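2-C-methyl-D-erythritol 4-phosphate cytidylyltransferase (Neisseria gonorrhoeae, PDB 1VGW) probably catalyses the transfer of CMP from CTP to 2-C-methyl-D-erythritol 4-phosphate, releasing diphosphate, a step of the DXP route to isoprenoids. Local coordinates at residues Ala9-Ala14 with Thr53-Ser58; Ala112-Leu117 with Asn212-Gln217; Leu138-Ala143 with Leu205-Ala210. All blocks are in the same frame, centred on the assembly; numbering follows the deposited sequence.

Contacts 1 and 3 both pair parallel strands of one mixed sheet but lie on opposite sides of the chain's centre, and contact 2 lies about 15 Å, centre to centre, from each. Contact 1 is the buried one: backbone ladder and aliphatic side chains. Contact 3 is only partly buried; two backbone bonds link its segments, which diverge steeply, and it borders the second subunit. Contact 2 joins two loops with an arginine, backbone carbonyls and a water. It touches both neighbours: Ala-112 packs on Ile-11 and Ala-13, while Leu-117 and Asn-212 meet Leu-138. Helix 36-45 serves contacts 1 and 2 alike, packing against side chains of both.

Contact 1. Residues Ala9-Ala14 with Thr53-Ser58; sequences ALIPAA and TVVVVS
Ile-11 O takes the N-H of Val-56 at 3.0 Å and also a CA-H contact from Val-55 CA at 3.4 Å. This is the parallel ladder of a beta-alpha-beta unit: strands 7-12 and 52-56 run side by side, 15° apart over the paired segments, with helix 36-45 in the connection between them. Three more bonds alternate along the ladder. Val-54 N reaches Ala-9 O, Ile-11 N returns to Val-54 O, and Ala-13 N closes on Val-56 O at 2.9 Å, just beyond the end of the first strand. The pair belongs to the central, Rossmann-like sheet of the GT-A clan.

Two hydrophobic faces result. Ala-9, Ile-11, Thr-53 and Val-55 all turn to helix 36-45, meeting Phe-44, Val-40 and Leu-41. Leu-10 lies on the other face, where it packs on Val-92 of helix 84-98. Its CG stands beside its own carbonyl carbon (chi1 173°), which brings CD1 across to Val-56 CG2 at 4.0 Å. Val-55 CG1 is used twice, against Ile-11 O at 3.7 Å and against the methyl of Ala-13.

Past the paired residues the two segments still touch. Ser-58 OG accepts from Asp-61 N, while its backbone side is covered by a methyl: Ala-14 CB sits 3.5 Å from Ser-58 N.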
loop_
_atom_site.group_PDB
_atom_site.type_symbol
_atom_site.label_atom_id
_atom_site.label_comp_id
_atom_site.label_asym_id
_atom_site.label_seq_id
_atom_site.Cartn_x
_atom_site.Cartn_y
_atom_site.Cartn_z
ATOM N N ALA B 9 -19.233 -16.135 -5.833
ATOM C CA ALA B 9 -18.226 -15.659 -4.852
ATOM C C ALA B 9 -17.854 -16.734 -3.852
ATOM O O ALA B 9 -18.753 -17.461 -3.345
ATOM C CB ALA B 9 -18.718 -14.439 -4.087
ATOM N N LEU B 10 -16.554 -16.922 -3.620
ATOM C CA LEU B 10 -16.143 -17.944 -2.608
ATOM C C LEU B 10 -15.224 -17.234 -1.588
ATOM O O LEU B 10 -14.241 -16.558 -1.922
ATOM C CB LEU B 10 -15.484 -19.136 -3.245
ATOM C CG LEU B 10 -14.838 -20.228 -2.455
ATOM C CD1 LEU B 10 -15.867 -21.047 -1.671
ATOM C CD2 LEU B 10 -14.029 -21.226 -3.319
ATOM N N ILE B 11 -15.590 -17.334 -0.321
ATOM C CA ILE B 11 -14.887 -16.616 0.773
ATOM C C ILE B 11 -14.386 -17.587 1.824
ATOM O O ILE B 11 -15.165 -18.215 2.542
ATOM C CB ILE B 11 -15.912 -15.630 1.429
ATOM C CG1 ILE B 11 -16.263 -14.507 0.432
ATOM C CG2 ILE B 11 -15.343 -15.022 2.719
ATOM C CD1 ILE B 11 -17.379 -13.616 0.865
ATOM N N PRO B 12 -13.099 -17.904 1.786
ATOM C CA PRO B 12 -12.490 -18.819 2.745
ATOM C C PRO B 12 -12.319 -18.096 4.092
ATOM O O PRO B 12 -11.556 -17.131 4.143
ATOM C CB PRO B 12 -11.149 -19.123 2.113
ATOM C CG PRO B 12 -10.803 -17.922 1.303
ATOM C CD PRO B 12 -12.068 -17.177 1.022
ATOM N N ALA B 13 -13.095 -18.484 5.090
ATOM C CA ALA B 13 -13.024 -17.809 6.383
ATOM C C ALA B 13 -12.790 -18.741 7.550
ATOM O O ALA B 13 -13.210 -18.384 8.658
ATOM C CB ALA B 13 -14.344 -17.019 6.603
ATOM N N ALA B 14 -12.174 -19.904 7.389
ATOM C CA ALA B 14 -11.934 -20.840 8.471
ATOM C C ALA B 14 -10.704 -20.437 9.315
ATOM O O ALA B 14 -10.102 -21.334 9.928
ATOM C CB ALA B 14 -11.733 -22.255 7.928
ATOM N N THR B 53 -23.239 -16.807 -3.424
ATOM C CA THR B 53 -22.151 -16.498 -2.494
ATOM C C THR B 53 -22.016 -17.636 -1.497
ATOM O O THR B 53 -23.005 -18.176 -0.987
ATOM C CB THR B 53 -22.387 -15.160 -1.793
ATOM O OG1 THR B 53 -22.433 -14.126 -2.780
ATOM C CG2 THR B 53 -21.364 -14.844 -0.737
ATOM N N VAL B 54 -20.794 -18.138 -1.340
ATOM C CA VAL B 54 -20.521 -19.219 -0.409
ATOM C C VAL B 54 -19.376 -18.798 0.550
ATOM O O VAL B 54 -18.500 -18.070 0.091
ATOM C CB VAL B 54 -20.081 -20.503 -1.115
ATOM C CG1 VAL B 54 -19.975 -21.675 -0.160
ATOM C CG2 VAL B 54 -21.081 -20.867 -2.243
ATOM N N VAL B 55 -19.481 -19.187 1.805
ATOM C CA VAL B 55 -18.506 -18.902 2.850
ATOM C C VAL B 55 -18.085 -20.248 3.448
ATOM O O VAL B 55 -19.021 -21.019 3.696
ATOM C CB VAL B 55 -19.073 -18.086 4.038
ATOM C CG1 VAL B 55 -17.895 -17.736 4.981
ATOM C CG2 VAL B 55 -19.743 -16.807 3.580
ATOM N N VAL B 56 -16.809 -20.539 3.520
ATOM C CA VAL B 56 -16.401 -21.828 4.091
ATOM C C VAL B 56 -15.727 -21.585 5.455
ATOM O O VAL B 56 -14.727 -20.857 5.536
ATOM C CB VAL B 56 -15.425 -22.593 3.199
ATOM C CG1 VAL B 56 -14.997 -23.875 3.894
ATOM C CG2 VAL B 56 -16.026 -22.912 1.832
ATOM N N VAL B 57 -16.327 -22.102 6.522
ATOM C CA VAL B 57 -15.747 -21.943 7.846
ATOM C C VAL B 57 -15.292 -23.280 8.434
ATOM O O VAL B 57 -15.621 -24.345 7.918
ATOM C CB VAL B 57 -16.747 -21.370 8.867
ATOM C CG1 VAL B 57 -17.153 -19.957 8.542
ATOM C CG2 VAL B 57 -17.922 -22.353 8.968
ATOM N N SER B 58 -14.673 -23.171 9.614
ATOM C CA SER B 58 -14.218 -24.389 10.322
ATOM C C SER B 58 -15.437 -25.013 10.984
ATOM O O SER B 58 -16.394 -24.297 11.290
ATOM C CB SER B 58 -13.179 -24.007 11.367
ATOM O OG SER B 58 -13.749 -23.895 12.665
#

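Contact 2. Residues Ala112-Leu117 with Asn212-Gln217; sequences AARCCL and NLKLTQ
Arg-114 NH1 donates to Asn-212 O at 3.0 Å, and the geometry is clean: the donor lies in the carbonyl plane, and the oxygen is only 3° out of the guanidinium plane. Over one face of that guanidinium, above its centre, comes Lys-214 CB, 4.1 Å from the plane. The arginine is therefore met at an edge and on a face by the same strip of chain, its methylenes crossing the Lys-214 side chain at about a right angle. On the neighbouring step Leu-215 N donates to Ala-113 O at 3.2 Å, approaching from above the carbonyl plane. Ala-113 CB packs beside it on the Leu-215 backbone.

A water bridges the two loops further along. It accepts from Cys-116 N and donates to Leu-213 O at 2.7 Å. Next to it the Asn-212 amide lies alongside Leu-117, with OD1 3.6 Å from Leu-117 CB. Asn-212 CG is turned away from its own N (chi1 -170°), and ND2 gives hydrogen bonds to Gln-167 OE1 and Thr-168 O.

Behind this first shell, Asp-111 makes a salt bridge to Arg-114 NE, and Asp-144 of the second subunit makes another to NH2. Two carboxylates thus probably offset the arginine's charge. Lys-214 has its root packed against Arg-114, while its extended chain carries NZ away from this contact, in keeping with its predicted part in positioning the methylerythritol phosphate for attack.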
loop_
_atom_site.group_PDB
_atom_site.type_symbol
_atom_site.label_atom_id
_atom_site.label_comp_id
_atom_site.label_asym_id
_atom_site.label_seq_id
_atom_site.Cartn_x
_atom_site.Cartn_y
_atom_site.Cartn_z
ATOM N N ALA B 112 -11.903 -12.784 3.473
ATOM C CA ALA B 112 -12.889 -12.415 4.478
ATOM C C ALA B 112 -12.621 -11.073 5.160
ATOM O O ALA B 112 -13.534 -10.400 5.658
ATOM C CB ALA B 112 -12.873 -13.474 5.613
ATOM N N ALA B 113 -11.381 -10.596 5.203
ATOM C CA ALA B 113 -11.065 -9.334 5.802
ATOM C C ALA B 113 -10.962 -8.169 4.851
ATOM O O ALA B 113 -10.511 -7.108 5.337
ATOM C CB ALA B 113 -9.767 -9.435 6.618
ATOM N N ARG B 114 -11.247 -8.288 3.578
ATOM C CA ARG B 114 -11.163 -7.113 2.668
ATOM C C ARG B 114 -12.619 -6.634 2.519
ATOM O O ARG B 114 -13.323 -6.906 1.539
ATOM C CB ARG B 114 -10.494 -7.415 1.366
ATOM C CG ARG B 114 -8.991 -7.566 1.314
ATOM C CD ARG B 114 -8.442 -7.760 -0.090
ATOM N NE ARG B 114 -7.099 -8.319 -0.111
ATOM C CZ ARG B 114 -5.969 -7.613 -0.211
ATOM N NH1 ARG B 114 -5.972 -6.291 -0.303
ATOM N NH2 ARG B 114 -4.791 -8.229 -0.255
ATOM N N CYS B 115 -13.040 -5.831 3.527
ATOM C CA CYS B 115 -14.405 -5.392 3.610
ATOM C C CYS B 115 -14.727 -4.067 3.004
ATOM O O CYS B 115 -15.873 -3.597 3.172
ATOM C CB CYS B 115 -14.961 -5.478 5.043
ATOM S SG CYS B 115 -14.064 -4.481 6.291
ATOM N N CYS B 116 -13.839 -3.450 2.277
ATOM C CA CYS B 116 -14.099 -2.155 1.660
ATOM C C CYS B 116 -13.933 -2.206 0.154
ATOM O O CYS B 116 -13.686 -1.185 -0.484
ATOM C CB CYS B 116 -13.145 -1.113 2.282
ATOM S SG CYS B 116 -13.569 -0.802 4.047
ATOM N N LEU B 117 -14.093 -3.396 -0.431
ATOM C CA LEU B 117 -13.980 -3.553 -1.875
ATOM C C LEU B 117 -15.050 -2.735 -2.588
ATOM O O LEU B 117 -16.230 -3.074 -2.484
ATOM C CB LEU B 117 -14.217 -5.058 -2.187
ATOM C CG LEU B 117 -14.500 -5.370 -3.674
ATOM C CD1 LEU B 117 -13.239 -5.166 -4.488
ATOM C CD2 LEU B 117 -15.136 -6.731 -3.855
ATOM N N ASN B 212 -9.454 -0.896 -1.117
ATOM C CA ASN B 212 -9.622 -2.355 -1.025
ATOM C C ASN B 212 -8.560 -3.002 -0.170
ATOM O O ASN B 212 -8.015 -4.094 -0.464
ATOM C CB ASN B 212 -9.576 -2.935 -2.459
ATOM C CG ASN B 212 -9.956 -4.386 -2.583
ATOM O OD1 ASN B 212 -10.683 -4.948 -1.753
ATOM N ND2 ASN B 212 -9.463 -5.054 -3.626
ATOM N N LEU B 213 -8.204 -2.369 0.946
ATOM C CA LEU B 213 -7.149 -2.885 1.803
ATOM C C LEU B 213 -7.645 -3.987 2.709
ATOM O O LEU B 213 -8.831 -4.129 2.926
ATOM C CB LEU B 213 -6.485 -1.785 2.597
ATOM C CG LEU B 213 -7.320 -0.795 3.388
ATOM C CD1 LEU B 213 -8.440 -1.441 4.171
ATOM C CD2 LEU B 213 -6.391 0.009 4.317
ATOM N N LYS B 214 -6.733 -4.739 3.272
ATOM C CA LYS B 214 -7.081 -5.843 4.169
ATOM C C LYS B 214 -6.914 -5.431 5.621
ATOM O O LYS B 214 -6.011 -4.643 5.922
ATOM C CB LYS B 214 -6.108 -6.997 3.836
ATOM C CG LYS B 214 -6.576 -8.363 4.270
ATOM C CD LYS B 214 -5.455 -9.400 4.129
ATOM C CE LYS B 214 -6.000 -10.782 4.426
ATOM N NZ LYS B 214 -4.948 -11.774 4.771
ATOM N N LEU B 215 -7.741 -5.926 6.513
ATOM C CA LEU B 215 -7.680 -5.651 7.928
ATOM C C LEU B 215 -6.777 -6.670 8.633
ATOM O O LEU B 215 -7.219 -7.780 8.918
ATOM C CB LEU B 215 -9.075 -5.620 8.559
ATOM C CG LEU B 215 -9.171 -5.352 10.069
ATOM C CD1 LEU B 215 -7.934 -4.636 10.600
ATOM C CD2 LEU B 215 -10.395 -4.508 10.417
ATOM N N THR B 216 -5.515 -6.289 8.865
ATOM C CA THR B 216 -4.528 -7.140 9.496
ATOM C C THR B 216 -3.845 -6.544 10.732
ATOM O O THR B 216 -3.197 -7.322 11.464
ATOM C CB THR B 216 -3.385 -7.502 8.508
ATOM O OG1 THR B 216 -2.789 -6.260 8.108
ATOM C CG2 THR B 216 -3.898 -8.250 7.300
ATOM N N GLN B 217 -3.955 -5.262 10.990
ATOM C CA GLN B 217 -3.343 -4.603 12.161
ATOM C C GLN B 217 -4.178 -3.404 12.577
ATOM O O GLN B 217 -5.082 -2.999 11.814
ATOM C CB GLN B 217 -1.932 -4.146 11.728
ATOM C CG GLN B 217 -1.986 -3.097 10.632
ATOM C CD GLN B 217 -0.830 -3.125 9.673
ATOM O OE1 GLN B 217 -0.369 -2.064 9.236
ATOM N NE2 GLN B 217 -0.348 -4.314 9.311
HETATM O O HOH W 1 -11.201 -4.128 1.668
#

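Contact 3. Residues Leu138-Ala143 with Leu205-Ala210; sequences LAVPVA and LIQGDA
With Leu-138 CG swung opposite its carbonyl carbon (chi1 -71°) and Ile-206 CG2 set beside its own, the two side chains meet obliquely, Leu-138 CD2 lying 3.8 Å from Ile-206 CG2. The same CD2 also rests on Gln-207 O at 3.6 Å. Gln-207 starts out away from the opposite strand, but a bend at chi2 (64°) folds its amide back. OE1 then comes 3.6 Å from Pro-141 CD, the two side chains crossing at about a right angle, and NE2 lies near Val-140 CG1.

Here strands 136-141 and 204-207 make the parallel pair that adds the latter strand to the mixed sheet. Over the paired segments 138-141 and 205-207 the directions are 75° apart. Ala-139 N donates to Ile-206 O at 2.8 Å, nearly in line with the carbonyl bond though bent at the hydrogen. One step on, Gly-208 N returns to Ala-139 O, tilted from that carbonyl's plane. The methyl of Ala-139 is met by Leu-205 CD2 at 3.8 Å. Beyond the ladder, Val-140 CG1 still covers Asp-209 N.

Helix 119-129 packs on Leu-138 and Ile-206 through Leu-125, and Arg-124 NH1 of the same helix bonds to Gln-207 O. At Leu-205 the strand meets the second subunit, making backbone hydrogen bonds to it and packing on its Ala-149. Pro-141 lies about 7 Å, side chain to side chain, from Arg-160, which is predicted to position the methylerythritol phosphate. Trp-164 of strand 163-167 touches both Pro-141 and Gln-207.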
loop_
_atom_site.group_PDB
_atom_site.type_symbol
_atom_site.label_atom_id
_atom_site.label_comp_id
_atom_site.label_asym_id
_atom_site.label_seq_id
_atom_site.Cartn_x
_atom_site.Cartn_y
_atom_site.Cartn_z
ATOM N N LEU B 138 -7.732 -8.479 -9.271
ATOM C CA LEU B 138 -7.624 -7.019 -9.025
ATOM C C LEU B 138 -6.182 -6.785 -8.524
ATOM O O LEU B 138 -5.582 -7.698 -7.908
ATOM C CB LEU B 138 -8.608 -6.527 -7.981
ATOM C CG LEU B 138 -10.089 -6.466 -8.328
ATOM C CD1 LEU B 138 -10.914 -5.897 -7.179
ATOM C CD2 LEU B 138 -10.334 -5.660 -9.588
ATOM N N ALA B 139 -5.626 -5.630 -8.870
ATOM C CA ALA B 139 -4.231 -5.362 -8.403
ATOM C C ALA B 139 -3.920 -3.882 -8.631
ATOM O O ALA B 139 -4.729 -3.218 -9.335
ATOM C CB ALA B 139 -3.285 -6.268 -9.144
ATOM N N VAL B 140 -2.932 -3.344 -7.962
ATOM C CA VAL B 140 -2.506 -1.954 -8.118
ATOM C C VAL B 140 -1.001 -1.861 -8.375
ATOM O O VAL B 140 -0.184 -2.581 -7.780
ATOM C CB VAL B 140 -2.851 -1.076 -6.890
ATOM C CG1 VAL B 140 -4.357 -1.091 -6.605
ATOM C CG2 VAL B 140 -2.085 -1.467 -5.645
ATOM N N PRO B 141 -0.563 -0.935 -9.213
ATOM C CA PRO B 141 0.857 -0.807 -9.509
ATOM C C PRO B 141 1.655 -0.415 -8.289
ATOM O O PRO B 141 1.101 0.289 -7.429
ATOM C CB PRO B 141 0.914 0.270 -10.588
ATOM C CG PRO B 141 -0.466 0.369 -11.134
ATOM C CD PRO B 141 -1.375 0.028 -9.970
ATOM N N VAL B 142 2.881 -0.922 -8.158
ATOM C CA VAL B 142 3.755 -0.557 -7.033
ATOM C C VAL B 142 4.258 0.865 -7.248
ATOM O O VAL B 142 4.990 1.091 -8.192
ATOM C CB VAL B 142 4.971 -1.489 -6.960
ATOM C CG1 VAL B 142 5.952 -0.996 -5.875
ATOM C CG2 VAL B 142 4.533 -2.919 -6.624
ATOM N N ALA B 143 3.806 1.837 -6.482
ATOM C CA ALA B 143 4.225 3.211 -6.679
ATOM C C ALA B 143 5.488 3.661 -5.957
ATOM O O ALA B 143 6.111 4.596 -6.476
ATOM C CB ALA B 143 3.048 4.142 -6.321
ATOM N N LEU B 205 -4.469 -8.565 -15.535
ATOM C CA LEU B 205 -4.332 -7.706 -14.362
ATOM C C LEU B 205 -5.370 -6.562 -14.536
ATOM O O LEU B 205 -5.255 -5.796 -15.501
ATOM C CB LEU B 205 -2.959 -7.069 -14.184
ATOM C CG LEU B 205 -1.841 -7.954 -13.657
ATOM C CD1 LEU B 205 -0.481 -7.435 -14.100
ATOM C CD2 LEU B 205 -1.877 -8.130 -12.145
ATOM N N ILE B 206 -6.330 -6.499 -13.627
ATOM C CA ILE B 206 -7.377 -5.458 -13.641
ATOM C C ILE B 206 -7.176 -4.507 -12.445
ATOM O O ILE B 206 -6.811 -4.876 -11.316
ATOM C CB ILE B 206 -8.743 -6.120 -13.599
ATOM C CG1 ILE B 206 -9.000 -6.860 -14.963
ATOM C CG2 ILE B 206 -9.900 -5.216 -13.303
ATOM C CD1 ILE B 206 -9.045 -8.363 -14.693
ATOM N N GLN B 207 -7.299 -3.223 -12.691
ATOM C CA GLN B 207 -7.104 -2.172 -11.724
ATOM C C GLN B 207 -8.001 -2.314 -10.516
ATOM O O GLN B 207 -9.223 -2.364 -10.633
ATOM C CB GLN B 207 -7.295 -0.797 -12.364
ATOM C CG GLN B 207 -7.164 0.366 -11.446
ATOM C CD GLN B 207 -5.821 0.614 -10.794
ATOM O OE1 GLN B 207 -4.715 0.336 -11.310
ATOM N NE2 GLN B 207 -5.910 1.225 -9.607
ATOM N N GLY B 208 -7.389 -2.378 -9.324
ATOM C CA GLY B 208 -8.158 -2.498 -8.088
ATOM C C GLY B 208 -8.456 -1.119 -7.496
ATOM O O GLY B 208 -8.980 -0.238 -8.182
ATOM N N ASP B 209 -8.062 -0.925 -6.237
ATOM C CA ASP B 209 -8.310 0.340 -5.549
ATOM C C ASP B 209 -7.600 0.438 -4.209
ATOM O O ASP B 209 -7.566 -0.506 -3.413
ATOM C CB ASP B 209 -9.837 0.439 -5.342
ATOM C CG ASP B 209 -10.298 1.789 -4.846
ATOM O OD1 ASP B 209 -10.859 2.571 -5.646
ATOM O OD2 ASP B 209 -10.123 2.056 -3.635
ATOM N N ALA B 210 -7.208 1.661 -3.831
ATOM C CA ALA B 210 -6.528 1.946 -2.596
ATOM C C ALA B 210 -7.354 1.678 -1.344
ATOM O O ALA B 210 -6.794 1.439 -0.273
ATOM C CB ALA B 210 -6.077 3.415 -2.558
#